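Side-chain contacts in lactate racemase apoprotein (Thermoanaerobacterium thermosaccharolyticum, PDB 2YJG), which interconverts the D- and L-isomers of lactate as a homodimer, using a nickel pincer cofactor derived from nicotinic acid mononucleotide: residues T111-M116 against D123-E128; I68-H73 against I81-L86; Q129-D134 against N156-E161; T74-S79 against V239-S244. One frame throughout, in Å; residues are numbered along the deposited sequence.

Contact 1: T111-M116 against D123-E128. With MG (magnesium ion), chain C.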
loop_
_atom_site.group_PDB
_atom_site.type_symbol
_atom_site.label_atom_id
_atom_site.label_comp_id
_atom_site.label_asym_id
_atom_site.label_seq_id
_atom_site.Cartn_x
_atom_site.Cartn_y
_atom_site.Cartn_z
ATOM N N THR A 111 -11.333 -2.064 -3.690
ATOM C CA THR A 111 -10.412 -0.955 -3.717
ATOM C C THR A 111 -9.013 -1.486 -4.066
ATOM O O THR A 111 -8.565 -2.495 -3.503
ATOM C CB THR A 111 -10.317 -0.302 -2.335
ATOM O OG1 THR A 111 -11.626 0.078 -1.892
ATOM C CG2 THR A 111 -9.421 0.888 -2.395
ATOM N N THR A 112 -8.324 -0.789 -4.967
ATOM C CA THR A 112 -6.980 -1.173 -5.327
ATOM C C THR A 112 -5.955 -0.565 -4.362
ATOM O O THR A 112 -6.284 0.312 -3.619
ATOM C CB THR A 112 -6.626 -0.725 -6.700
ATOM O OG1 THR A 112 -5.422 -1.408 -7.046
ATOM C CG2 THR A 112 -6.391 0.761 -6.749
ATOM N N LEU A 113 -4.720 -1.035 -4.417
ATOM C CA LEU A 113 -3.683 -0.569 -3.492
ATOM C C LEU A 113 -3.375 0.892 -3.725
ATOM O O LEU A 113 -3.143 1.626 -2.756
ATOM C CB LEU A 113 -2.404 -1.412 -3.611
ATOM C CG LEU A 113 -1.186 -1.131 -2.707
ATOM C CD1 LEU A 113 -1.528 -1.264 -1.244
ATOM C CD2 LEU A 113 -0.018 -2.076 -3.062
ATOM N N GLN A 114 -3.403 1.323 -4.991
ATOM C CA GLN A 114 -3.115 2.736 -5.309
ATOM C C GLN A 114 -4.190 3.620 -4.706
ATOM O O GLN A 114 -3.912 4.693 -4.154
ATOM C CB GLN A 114 -2.917 2.980 -6.835
ATOM C CG GLN A 114 -4.006 3.874 -7.531
ATOM C CD GLN A 114 -4.470 3.380 -8.938
ATOM O OE1 GLN A 114 -3.660 3.200 -9.852
ATOM N NE2 GLN A 114 -5.793 3.175 -9.095
ATOM N N GLU A 115 -5.426 3.135 -4.795
ATOM C CA GLU A 115 -6.585 3.796 -4.229
ATOM C C GLU A 115 -6.502 3.807 -2.709
ATOM O O GLU A 115 -6.816 4.790 -2.068
ATOM C CB GLU A 115 -7.867 3.087 -4.706
ATOM C CG GLU A 115 -8.254 3.464 -6.134
ATOM C CD GLU A 115 -9.304 2.548 -6.767
ATOM O OE1 GLU A 115 -9.660 1.462 -6.205
ATOM O OE2 GLU A 115 -9.786 2.944 -7.856
ATOM N N MET A 116 -6.058 2.693 -2.134
ATOM C CA MET A 116 -5.880 2.636 -0.694
ATOM C C MET A 116 -4.813 3.646 -0.280
ATOM O O MET A 116 -4.983 4.388 0.669
ATOM C CB MET A 116 -5.545 1.216 -0.238
ATOM C CG MET A 116 -6.788 0.352 -0.192
ATOM S SD MET A 116 -6.514 -1.396 0.109
ATOM C CE MET A 116 -5.786 -1.055 1.578
ATOM N N ASP A 123 1.851 4.900 4.940
ATOM C CA ASP A 123 2.264 4.350 6.225
ATOM C C ASP A 123 1.097 3.617 6.862
ATOM O O ASP A 123 1.246 2.491 7.343
ATOM C CB ASP A 123 2.759 5.464 7.169
ATOM C CG ASP A 123 4.080 6.100 6.735
ATOM O OD1 ASP A 123 4.781 5.612 5.833
ATOM O OD2 ASP A 123 4.436 7.102 7.369
ATOM N N LEU A 124 -0.100 4.226 6.845
ATOM C CA LEU A 124 -1.246 3.591 7.461
ATOM C C LEU A 124 -1.614 2.250 6.760
ATOM O O LEU A 124 -1.886 1.232 7.429
ATOM C CB LEU A 124 -2.410 4.604 7.463
ATOM C CG LEU A 124 -3.587 4.547 8.404
ATOM C CD1 LEU A 124 -3.112 4.345 9.837
ATOM C CD2 LEU A 124 -4.406 5.890 8.224
ATOM N N VAL A 125 -1.544 2.217 5.422
ATOM C CA VAL A 125 -1.847 1.008 4.673
ATOM C C VAL A 125 -0.837 -0.098 5.032
ATOM O O VAL A 125 -1.211 -1.200 5.328
ATOM C CB VAL A 125 -1.919 1.265 3.138
ATOM C CG1 VAL A 125 -1.950 -0.012 2.348
ATOM C CG2 VAL A 125 -3.145 2.161 2.778
ATOM N N GLU A 126 0.433 0.243 5.057
ATOM C CA GLU A 126 1.459 -0.684 5.480
ATOM C C GLU A 126 1.296 -1.125 6.938
ATOM O O GLU A 126 1.228 -2.340 7.225
ATOM C CB GLU A 126 2.838 -0.034 5.280
ATOM C CG GLU A 126 3.169 0.264 3.781
ATOM C CD GLU A 126 4.421 1.084 3.568
ATOM O OE1 GLU A 126 5.077 1.504 4.563
ATOM O OE2 GLU A 126 4.802 1.290 2.373
ATOM N N ASN A 127 1.308 -0.155 7.842
ATOM C CA ASN A 127 1.514 -0.364 9.257
ATOM C C ASN A 127 0.313 -1.062 9.955
ATOM O O ASN A 127 0.464 -1.711 11.011
ATOM C CB ASN A 127 1.743 0.937 10.020
ATOM C CG ASN A 127 3.072 1.663 9.729
ATOM O OD1 ASN A 127 4.019 1.195 9.043
ATOM N ND2 ASN A 127 3.108 2.862 10.214
ATOM N N GLU A 128 -0.891 -0.856 9.428
ATOM C CA GLU A 128 -2.081 -1.484 9.962
ATOM C C GLU A 128 -2.589 -2.583 9.042
ATOM O O GLU A 128 -2.174 -2.683 7.883
ATOM C CB GLU A 128 -3.187 -0.459 10.198
ATOM C CG GLU A 128 -2.765 0.636 11.190
ATOM C CD GLU A 128 -2.486 0.235 12.603
ATOM O OE1 GLU A 128 -2.851 -0.859 13.050
ATOM O OE2 GLU A 128 -1.837 1.057 13.307
HETATM MG MG MG C . -0.813 -3.448 6.185
#
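Val125 of helix 122-127 points its two methyls at Leu113 and Met116 of helix 113-120, within a pair of consecutive helices linked by a short turn. In the apolar part, CG1, anti to the backbone N (chi1 168°), meets CD1 of Leu113 at 3.8 Å and the terminal CE of Met116 at 4.0 Å. CG2 lies over the backbone of Met116, 3.6 Å from its carbonyl O, with CB of the same residue just beyond. Met116 reaches CG1 because its chain bends at the last torsion (chi3 60°), turning CE back across the valine at about a right angle. At Val125 an alanine would probably leave Leu113 CD1, Met116 CE and the Met116 backbone without the methyls that cover them.

Val125 also serves the polar part, its carbonyl O binding magnesium while its side chain packs. Glu115 OE1 receives the Thr112 N-H, 30° out of the carboxylate plane, and also forms a salt bridge with Arg109. The magnesium ion lies at the dimer interface, where backbone oxygens of the second subunit also bind it. In this chain its ligands are Val125 O at 2.4 Å, Glu126 O at 2.5 Å and Glu128 O at 2.3 Å.

Contact 2: I68-H73 against I81-L86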
loop_
_atom_site.group_PDB
_atom_site.type_symbol
_atom_site.label_atom_id
_atom_site.label_comp_id
_atom_site.label_asym_id
_atom_site.label_seq_id
_atom_site.Cartn_x
_atom_site.Cartn_y
_atom_site.Cartn_z
ATOM N N ILE A 68 -12.507 -2.364 12.733
ATOM C CA ILE A 68 -13.091 -1.064 12.383
ATOM C C ILE A 68 -13.521 -1.103 10.919
ATOM O O ILE A 68 -12.661 -1.325 10.037
ATOM C CB ILE A 68 -12.096 0.043 12.433
ATOM C CG1 ILE A 68 -11.412 0.131 13.815
ATOM C CG2 ILE A 68 -12.747 1.413 12.093
ATOM C CD1 ILE A 68 -10.199 1.093 13.835
ATOM N N ILE A 69 -14.797 -0.806 10.665
ATOM C CA ILE A 69 -15.291 -0.741 9.294
ATOM C C ILE A 69 -15.074 0.690 8.827
ATOM O O ILE A 69 -15.390 1.649 9.567
ATOM C CB ILE A 69 -16.763 -1.091 9.147
ATOM C CG1 ILE A 69 -17.048 -2.534 9.630
ATOM C CG2 ILE A 69 -17.142 -1.001 7.665
ATOM C CD1 ILE A 69 -18.555 -2.916 9.716
ATOM N N THR A 70 -14.480 0.838 7.637
ATOM C CA THR A 70 -14.274 2.126 7.033
ATOM C C THR A 70 -14.870 2.130 5.643
ATOM O O THR A 70 -15.117 1.061 5.047
ATOM C CB THR A 70 -12.777 2.479 6.975
ATOM O OG1 THR A 70 -12.604 3.893 6.727
ATOM C CG2 THR A 70 -12.077 1.712 5.885
ATOM N N SER A 71 -15.096 3.330 5.116
ATOM C CA SER A 71 -15.611 3.497 3.782
ATOM C C SER A 71 -14.571 3.307 2.667
ATOM O O SER A 71 -13.366 3.355 2.856
ATOM C CB SER A 71 -16.300 4.847 3.627
ATOM O OG SER A 71 -17.473 4.921 4.435
ATOM N N ASP A 72 -15.062 3.131 1.463
ATOM C CA ASP A 72 -14.187 2.849 0.355
ATOM C C ASP A 72 -13.666 4.076 -0.365
ATOM O O ASP A 72 -14.020 5.161 -0.023
ATOM C CB ASP A 72 -14.741 1.773 -0.589
ATOM C CG ASP A 72 -15.893 2.241 -1.497
ATOM O OD1 ASP A 72 -16.280 3.383 -1.501
ATOM O OD2 ASP A 72 -16.407 1.403 -2.214
ATOM N N HIS A 73 -12.745 3.841 -1.303
ATOM C CA HIS A 73 -12.150 4.865 -2.184
ATOM C C HIS A 73 -13.173 5.766 -2.887
ATOM O O HIS A 73 -12.825 6.888 -3.268
ATOM C CB HIS A 73 -11.257 4.189 -3.273
ATOM C CG HIS A 73 -12.017 3.229 -4.143
ATOM N ND1 HIS A 73 -12.593 2.075 -3.650
ATOM C CD2 HIS A 73 -12.331 3.265 -5.460
ATOM C CE1 HIS A 73 -13.235 1.447 -4.619
ATOM N NE2 HIS A 73 -13.104 2.157 -5.727
ATOM N N ILE A 81 -7.352 11.403 8.817
ATOM C CA ILE A 81 -7.511 12.105 10.065
ATOM C C ILE A 81 -8.180 11.195 11.097
ATOM O O ILE A 81 -7.706 11.043 12.233
ATOM C CB ILE A 81 -8.324 13.368 9.887
ATOM C CG1 ILE A 81 -7.536 14.405 9.035
ATOM C CG2 ILE A 81 -8.681 13.894 11.282
ATOM C CD1 ILE A 81 -8.381 15.573 8.506
ATOM N N THR A 82 -9.246 10.533 10.683
ATOM C CA THR A 82 -10.109 9.825 11.624
ATOM C C THR A 82 -9.556 8.482 12.088
ATOM O O THR A 82 -9.632 8.179 13.266
ATOM C CB THR A 82 -11.503 9.594 11.015
ATOM O OG1 THR A 82 -11.355 8.932 9.764
ATOM C CG2 THR A 82 -12.265 10.930 10.841
ATOM N N LEU A 83 -8.976 7.695 11.181
ATOM C CA LEU A 83 -8.449 6.375 11.581
ATOM C C LEU A 83 -7.342 6.406 12.652
ATOM O O LEU A 83 -7.433 5.621 13.597
ATOM C CB LEU A 83 -8.037 5.579 10.364
ATOM C CG LEU A 83 -9.233 5.009 9.600
ATOM C CD1 LEU A 83 -8.751 4.352 8.297
ATOM C CD2 LEU A 83 -10.078 3.976 10.521
ATOM N N PRO A 84 -6.323 7.310 12.526
ATOM C CA PRO A 84 -5.336 7.329 13.609
ATOM C C PRO A 84 -5.930 7.669 14.969
ATOM O O PRO A 84 -5.420 7.216 16.021
ATOM C CB PRO A 84 -4.374 8.420 13.184
ATOM C CG PRO A 84 -4.371 8.389 11.730
ATOM C CD PRO A 84 -5.843 8.107 11.371
ATOM N N LEU A 85 -6.946 8.514 14.977
ATOM C CA LEU A 85 -7.544 8.930 16.257
ATOM C C LEU A 85 -8.398 7.820 16.809
ATOM O O LEU A 85 -8.413 7.578 18.012
ATOM C CB LEU A 85 -8.351 10.212 16.075
ATOM C CG LEU A 85 -7.552 11.466 15.743
ATOM C CD1 LEU A 85 -8.498 12.572 15.309
ATOM C CD2 LEU A 85 -6.706 11.841 16.919
ATOM N N LEU A 86 -9.055 7.059 15.928
ATOM C CA LEU A 86 -9.759 5.861 16.424
ATOM C C LEU A 86 -8.813 4.768 16.952
ATOM O O LEU A 86 -9.061 4.145 18.009
ATOM C CB LEU A 86 -10.605 5.266 15.291
ATOM C CG LEU A 86 -11.954 5.905 14.969
ATOM C CD1 LEU A 86 -12.413 5.390 13.586
ATOM C CD2 LEU A 86 -13.015 5.551 16.027
#
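Leu83 on helix 79-91 spreads its two methyls over strand 66-71, one branch to each of two residues on the same strand face. CD2 meets CG2 of Ile68 at 4.0 Å, the two side chains sliding past each other in opposite directions. CD1 lies 4.2 Å from Thr70 OG1, where the side chains cross at about a right angle. One turn further along the helix, Leu86 adds its CD1 to the same Ile68 methyl at 4.3 Å, which places CG2 against both leucines. That methyl is available to them because it stands anti to its own backbone N, leaving CG1 beside the N (chi1 -56°). The buried surface is modest, 161 Å² over both sides, and the contact across these segments is apolar apart from the threonine oxygen.

In the next shell, Glu168 of strand 164-170 organises the polar groups. Its OE2 is hydrogen-bonded to Thr70 OG1 and its OE1 to Thr82 OG1, so one carboxylate links the strand to the helix beside the leucine contacts. Beyond the strand's end the chain reaches Asp72 and His73, which by similarity bind the nickel cofactor; Asp72 OD2 is hydrogen-bonded to His108.

The segment axes run nearly antiparallel, at 173° and 11.0 Å apart, as expected for the first strand and the helix of a beta-alpha-beta crossover. Strand 66-71 lies between strands 99-104 and 164-170 in the sheet, while helix 39-48 packs on the helix through Leu85 and Leu86.

Contact 3: Q129-D134 against N156-E161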
loop_
_atom_site.group_PDB
_atom_site.type_symbol
_atom_site.label_atom_id
_atom_site.label_comp_id
_atom_site.label_asym_id
_atom_site.label_seq_id
_atom_site.Cartn_x
_atom_site.Cartn_y
_atom_site.Cartn_z
ATOM N N GLN A 129 -3.518 -3.371 9.573
ATOM C CA GLN A 129 -4.172 -4.480 8.879
ATOM C C GLN A 129 -5.457 -4.085 8.169
ATOM O O GLN A 129 -6.498 -3.981 8.807
ATOM C CB GLN A 129 -4.515 -5.606 9.880
ATOM C CG GLN A 129 -3.273 -6.260 10.531
ATOM C CD GLN A 129 -3.620 -7.447 11.373
ATOM O OE1 GLN A 129 -4.031 -7.306 12.526
ATOM N NE2 GLN A 129 -3.489 -8.644 10.803
ATOM N N PHE A 130 -5.375 -3.890 6.867
ATOM C CA PHE A 130 -6.500 -3.558 6.026
ATOM C C PHE A 130 -6.951 -4.799 5.284
ATOM O O PHE A 130 -6.134 -5.536 4.786
ATOM C CB PHE A 130 -6.113 -2.492 4.972
ATOM C CG PHE A 130 -6.110 -1.107 5.511
ATOM C CD1 PHE A 130 -4.974 -0.589 6.142
ATOM C CD2 PHE A 130 -7.235 -0.300 5.392
ATOM C CE1 PHE A 130 -4.988 0.704 6.676
ATOM C CE2 PHE A 130 -7.251 0.974 5.911
ATOM C CZ PHE A 130 -6.129 1.491 6.543
ATOM N N VAL A 131 -8.250 -4.976 5.203
ATOM C CA VAL A 131 -8.876 -6.068 4.511
ATOM C C VAL A 131 -9.995 -5.464 3.681
ATOM O O VAL A 131 -10.708 -4.579 4.155
ATOM C CB VAL A 131 -9.446 -7.053 5.556
ATOM C CG1 VAL A 131 -10.176 -8.232 4.915
ATOM C CG2 VAL A 131 -8.325 -7.559 6.491
ATOM N N VAL A 132 -10.187 -5.973 2.458
ATOM C CA VAL A 132 -11.172 -5.414 1.536
ATOM C C VAL A 132 -12.398 -6.341 1.484
ATOM O O VAL A 132 -12.263 -7.565 1.306
ATOM C CB VAL A 132 -10.560 -5.173 0.117
ATOM C CG1 VAL A 132 -11.569 -4.651 -0.808
ATOM C CG2 VAL A 132 -9.353 -4.213 0.167
ATOM N N HIS A 133 -13.595 -5.784 1.705
ATOM C CA HIS A 133 -14.802 -6.569 1.654
ATOM C C HIS A 133 -15.039 -6.974 0.225
ATOM O O HIS A 133 -14.898 -6.144 -0.695
ATOM C CB HIS A 133 -16.007 -5.735 2.097
ATOM C CG HIS A 133 -17.311 -6.457 1.989
ATOM N ND1 HIS A 133 -17.589 -7.616 2.681
ATOM C CD2 HIS A 133 -18.416 -6.176 1.262
ATOM C CE1 HIS A 133 -18.807 -8.024 2.366
ATOM N NE2 HIS A 133 -19.327 -7.162 1.511
ATOM N N ASP A 134 -15.452 -8.224 0.043
ATOM C CA ASP A 134 -15.882 -8.680 -1.300
ATOM C C ASP A 134 -17.278 -9.308 -1.138
ATOM O O ASP A 134 -17.470 -10.388 -0.551
ATOM C CB ASP A 134 -14.868 -9.652 -1.877
ATOM C CG ASP A 134 -15.260 -10.203 -3.217
ATOM O OD1 ASP A 134 -16.280 -9.749 -3.848
ATOM O OD2 ASP A 134 -14.507 -11.138 -3.621
ATOM N N ASN A 156 -19.935 -9.963 6.077
ATOM C CA ASN A 156 -18.528 -10.401 6.166
ATOM C C ASN A 156 -18.207 -11.084 7.513
ATOM O O ASN A 156 -18.458 -10.523 8.620
ATOM C CB ASN A 156 -17.618 -9.194 5.974
ATOM C CG ASN A 156 -16.211 -9.548 5.559
ATOM O OD1 ASN A 156 -15.444 -10.156 6.327
ATOM N ND2 ASN A 156 -15.837 -9.121 4.365
ATOM N N LYS A 157 -17.639 -12.289 7.396
ATOM C CA LYS A 157 -17.273 -13.120 8.560
ATOM C C LYS A 157 -16.338 -12.456 9.570
ATOM O O LYS A 157 -16.433 -12.678 10.756
ATOM C CB LYS A 157 -16.588 -14.423 8.077
ATOM C CG LYS A 157 -17.136 -15.665 8.812
ATOM C CD LYS A 157 -16.802 -17.021 8.107
ATOM C CE LYS A 157 -15.328 -17.132 7.684
ATOM N NZ LYS A 157 -14.978 -18.483 7.044
ATOM N N LEU A 158 -15.395 -11.698 9.068
ATOM C CA LEU A 158 -14.472 -10.964 9.928
ATOM C C LEU A 158 -15.209 -10.100 10.909
ATOM O O LEU A 158 -14.858 -10.026 12.073
ATOM C CB LEU A 158 -13.596 -10.094 9.043
ATOM C CG LEU A 158 -12.345 -9.557 9.722
ATOM C CD1 LEU A 158 -11.336 -10.717 9.959
ATOM C CD2 LEU A 158 -11.762 -8.500 8.804
ATOM N N ALA A 159 -16.244 -9.413 10.421
ATOM C CA ALA A 159 -17.086 -8.580 11.278
ATOM C C ALA A 159 -17.808 -9.374 12.376
ATOM O O ALA A 159 -17.904 -8.929 13.523
ATOM C CB ALA A 159 -18.086 -7.830 10.406
ATOM N N VAL A 160 -18.320 -10.529 11.983
ATOM C CA VAL A 160 -19.062 -11.432 12.859
ATOM C C VAL A 160 -18.126 -11.956 13.961
ATOM O O VAL A 160 -18.438 -11.877 15.143
ATOM C CB VAL A 160 -19.621 -12.646 12.077
ATOM C CG1 VAL A 160 -20.432 -13.519 13.043
ATOM C CG2 VAL A 160 -20.481 -12.201 10.822
ATOM N N GLU A 161 -16.940 -12.400 13.561
ATOM C CA GLU A 161 -15.919 -12.966 14.494
ATOM C C GLU A 161 -15.286 -11.979 15.489
ATOM O O GLU A 161 -14.774 -12.394 16.521
ATOM C CB GLU A 161 -14.760 -13.551 13.679
ATOM C CG GLU A 161 -15.111 -14.712 12.830
ATOM C CD GLU A 161 -13.987 -15.024 11.808
ATOM O OE1 GLU A 161 -12.952 -14.270 11.776
ATOM O OE2 GLU A 161 -14.154 -16.028 11.061
HETATM O O HOH W 1 -13.148 -9.636 2.999
#
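Asn156 and His133 meet through one straight hydrogen bond: Asn156 ND2 donates to His133 ND1 at 2.9 Å, with an N-H...N angle of 175°. The donor lies almost in the imidazole plane and the acceptor almost in the amide plane, yet the planes are turned 50° apart, a twist about the bond that keeps both aligned. Both side chains are extended from the main chain: CG is anti to the backbone N in His133 (chi1 176°) and in Asn156, and they slide past each other in opposite directions. The acceptor role is consistent with an unprotonated ND1 and a proton on NE2, which is hydrogen-bonded to Ala191 O. The amide is gripped further: ND2 also donates to a water, 3.1 Å away, that itself donates to Val132 O, and Asn156 is the N-cap of helix 157-161, its OD1 accepting from Leu158 N in the carbonyl plane. At Asn156 a leucine would probably leave His133 ND1 without its donor, the water without one partner and the helix without its N-cap bond. Val131 CG1 touches CD2 of Leu158 at 4.2 Å.

Strand 129-132 is an outermost strand of the mixed sheet within this chain, hydrogen-bonded to strand 99-104, and the Phe130 backbone hydrogen-bonds to the second subunit. Helix 157-161 packs against both strands, Leu158 on Val131 and on Lys100; strand 141-146 flanks the helix through Val160.

Contact 4: T74-S79 against V239-S244. With SO4 (sulfate ion), chain E.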
loop_
_atom_site.group_PDB
_atom_site.type_symbol
_atom_site.label_atom_id
_atom_site.label_comp_id
_atom_site.label_asym_id
_atom_site.label_seq_id
_atom_site.Cartn_x
_atom_site.Cartn_y
_atom_site.Cartn_z
ATOM N N THR A 74 -14.400 5.297 -3.085
ATOM C CA THR A 74 -15.448 6.138 -3.670
ATOM C C THR A 74 -16.151 7.140 -2.696
ATOM O O THR A 74 -16.931 7.982 -3.140
ATOM C CB THR A 74 -16.549 5.306 -4.365
ATOM O OG1 THR A 74 -17.466 4.765 -3.406
ATOM C CG2 THR A 74 -15.949 4.155 -5.226
ATOM N N ARG A 75 -15.905 7.034 -1.383
ATOM C CA ARG A 75 -16.600 7.888 -0.422
ATOM C C ARG A 75 -15.599 8.914 0.071
ATOM O O ARG A 75 -14.396 8.630 0.123
ATOM C CB ARG A 75 -17.172 7.073 0.750
ATOM C CG ARG A 75 -18.084 5.911 0.350
ATOM C CD ARG A 75 -19.213 6.261 -0.607
ATOM N NE ARG A 75 -20.244 7.090 0.038
ATOM C CZ ARG A 75 -20.735 8.258 -0.425
ATOM N NH1 ARG A 75 -20.334 8.816 -1.580
ATOM N NH2 ARG A 75 -21.666 8.881 0.284
ATOM N N PRO A 76 -16.066 10.115 0.414
ATOM C CA PRO A 76 -15.157 11.175 0.870
ATOM C C PRO A 76 -14.749 11.174 2.339
ATOM O O PRO A 76 -14.306 12.215 2.849
ATOM C CB PRO A 76 -15.951 12.440 0.542
ATOM C CG PRO A 76 -17.327 12.054 0.809
ATOM C CD PRO A 76 -17.449 10.607 0.313
ATOM N N VAL A 77 -14.862 10.041 3.022
ATOM C CA VAL A 77 -14.458 9.959 4.419
ATOM C C VAL A 77 -12.960 10.341 4.587
ATOM O O VAL A 77 -12.066 9.794 3.926
ATOM C CB VAL A 77 -14.748 8.573 5.016
ATOM C CG1 VAL A 77 -14.353 8.544 6.468
ATOM C CG2 VAL A 77 -16.199 8.168 4.825
ATOM N N PRO A 78 -12.676 11.329 5.439
ATOM C CA PRO A 78 -11.320 11.817 5.611
ATOM C C PRO A 78 -10.534 10.914 6.545
ATOM O O PRO A 78 -10.157 11.307 7.646
ATOM C CB PRO A 78 -11.510 13.206 6.215
ATOM C CG PRO A 78 -12.788 13.124 6.958
ATOM C CD PRO A 78 -13.650 12.103 6.235
ATOM N N SER A 79 -10.282 9.689 6.105
ATOM C CA SER A 79 -9.739 8.690 7.013
ATOM C C SER A 79 -8.300 8.896 7.458
ATOM O O SER A 79 -7.887 8.307 8.454
ATOM C CB SER A 79 -9.939 7.283 6.438
ATOM O OG SER A 79 -11.305 7.015 6.177
ATOM N N VAL A 239 -18.486 11.654 10.767
ATOM C CA VAL A 239 -18.197 13.043 10.561
ATOM C C VAL A 239 -19.228 13.689 9.630
ATOM O O VAL A 239 -19.986 13.024 8.919
ATOM C CB VAL A 239 -16.770 13.282 10.043
ATOM C CG1 VAL A 239 -15.698 12.957 11.113
ATOM C CG2 VAL A 239 -16.485 12.554 8.728
ATOM N N VAL A 240 -19.278 15.001 9.723
ATOM C CA VAL A 240 -20.011 15.824 8.792
ATOM C C VAL A 240 -18.937 16.686 8.161
ATOM O O VAL A 240 -18.116 17.282 8.844
ATOM C CB VAL A 240 -21.059 16.631 9.453
ATOM C CG1 VAL A 240 -21.695 17.558 8.421
ATOM C CG2 VAL A 240 -22.128 15.710 10.118
ATOM N N ILE A 241 -18.948 16.759 6.844
ATOM C CA ILE A 241 -17.886 17.414 6.126
ATOM C C ILE A 241 -18.495 18.476 5.183
ATOM O O ILE A 241 -19.646 18.354 4.765
ATOM C CB ILE A 241 -16.986 16.383 5.350
ATOM C CG1 ILE A 241 -17.788 15.607 4.289
ATOM C CG2 ILE A 241 -16.327 15.371 6.297
ATOM C CD1 ILE A 241 -16.937 14.703 3.234
ATOM N N ASP A 242 -17.710 19.504 4.868
ATOM C CA ASP A 242 -18.141 20.550 3.951
ATOM C C ASP A 242 -17.819 20.171 2.511
ATOM O O ASP A 242 -17.309 19.079 2.251
ATOM C CB ASP A 242 -17.556 21.920 4.381
ATOM C CG ASP A 242 -16.043 22.029 4.230
ATOM O OD1 ASP A 242 -15.405 21.176 3.598
ATOM O OD2 ASP A 242 -15.457 23.008 4.783
ATOM N N SER A 243 -18.141 21.055 1.564
ATOM C CA SER A 243 -17.754 20.862 0.135
ATOM C C SER A 243 -16.319 20.402 -0.101
ATOM O O SER A 243 -16.054 19.478 -0.891
ATOM C CB SER A 243 -17.948 22.170 -0.634
ATOM O OG SER A 243 -19.008 22.885 -0.055
ATOM N N SER A 244 -15.405 21.043 0.624
ATOM C CA SER A 244 -13.965 20.772 0.536
ATOM C C SER A 244 -13.519 19.448 1.135
ATOM O O SER A 244 -12.339 19.096 1.042
ATOM C CB SER A 244 -13.211 21.893 1.260
ATOM O OG SER A 244 -13.802 23.172 0.987
HETATM S S SO4 E . -22.373 5.296 3.108
HETATM O O1 SO4 E . -22.007 4.287 4.102
HETATM O O2 SO4 E . -21.240 6.250 3.036
HETATM O O3 SO4 E . -22.645 4.772 1.739
HETATM O O4 SO4 E . -23.569 5.857 3.637
#
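Segment 74-79 runs without regular structure alongside the last residues of strand 233-241, with Pro78 at the centre of an inverse gamma turn (phi/psi -81°/67°) immediately before helix 79-91. Its two prolines carry the contact. Ile241 sends CD1 to the Pro76 ring, 3.6 Å from CG, the side chains crossing at about a right angle. CG1 of the isoleucine stands between its backbone N and carbonyl carbon (chi1 62°), directing CD1 to this proline and leaving CG2 to approach Pro78 CD at 4.2 Å. Pro78 CD also touches Val239 CG2 at 3.8 Å, so this one ring carbon meets both strand residues.

Arg75 carries its guanidinium with one face over Pro76 CD, toward the rim, and its edge turned to the sulfate. Its chain bends at chi2 and chi3, and NE donates a nearly straight hydrogen bond to sulfate O2 (3.3 Å). Gly181 N is hydrogen-bonded to the same sulfate.

The prolines thus give the loop an apolar face of closed rings toward the strand, while Arg75 presents its charge to an anion. Since Arg75 by similarity binds the cofactor, a mononucleotide, the sulfate, probably from the crystallisation liquor, may mark a place suited to its phosphate.

Contacts 1, 2 and 4 converge on the loop after strand 66-71, whose residues Asp72 to Arg75 bind the nickel cofactor by similarity. Contacts 1 and 2 have centres 12 Å apart and are joined by a probable hydrogen bond of 2.8 Å between Thr111 OG1 and His73 ND1. Contacts 2 and 4 alternate along the chain and meet where Ser71 OG lies 3.5 Å from Val77 CG2. Contact 3 follows contact 1 directly in the chain, Met116 CE packing 3.7 Å from Phe130 CB, and both touch the second subunit. The side chain of His133 in contact 3 lies about 8 Å from that of His108, a proton donor/acceptor by similarity. Contacts 3 and 4 stay separate, about 7 Å between nearest atoms.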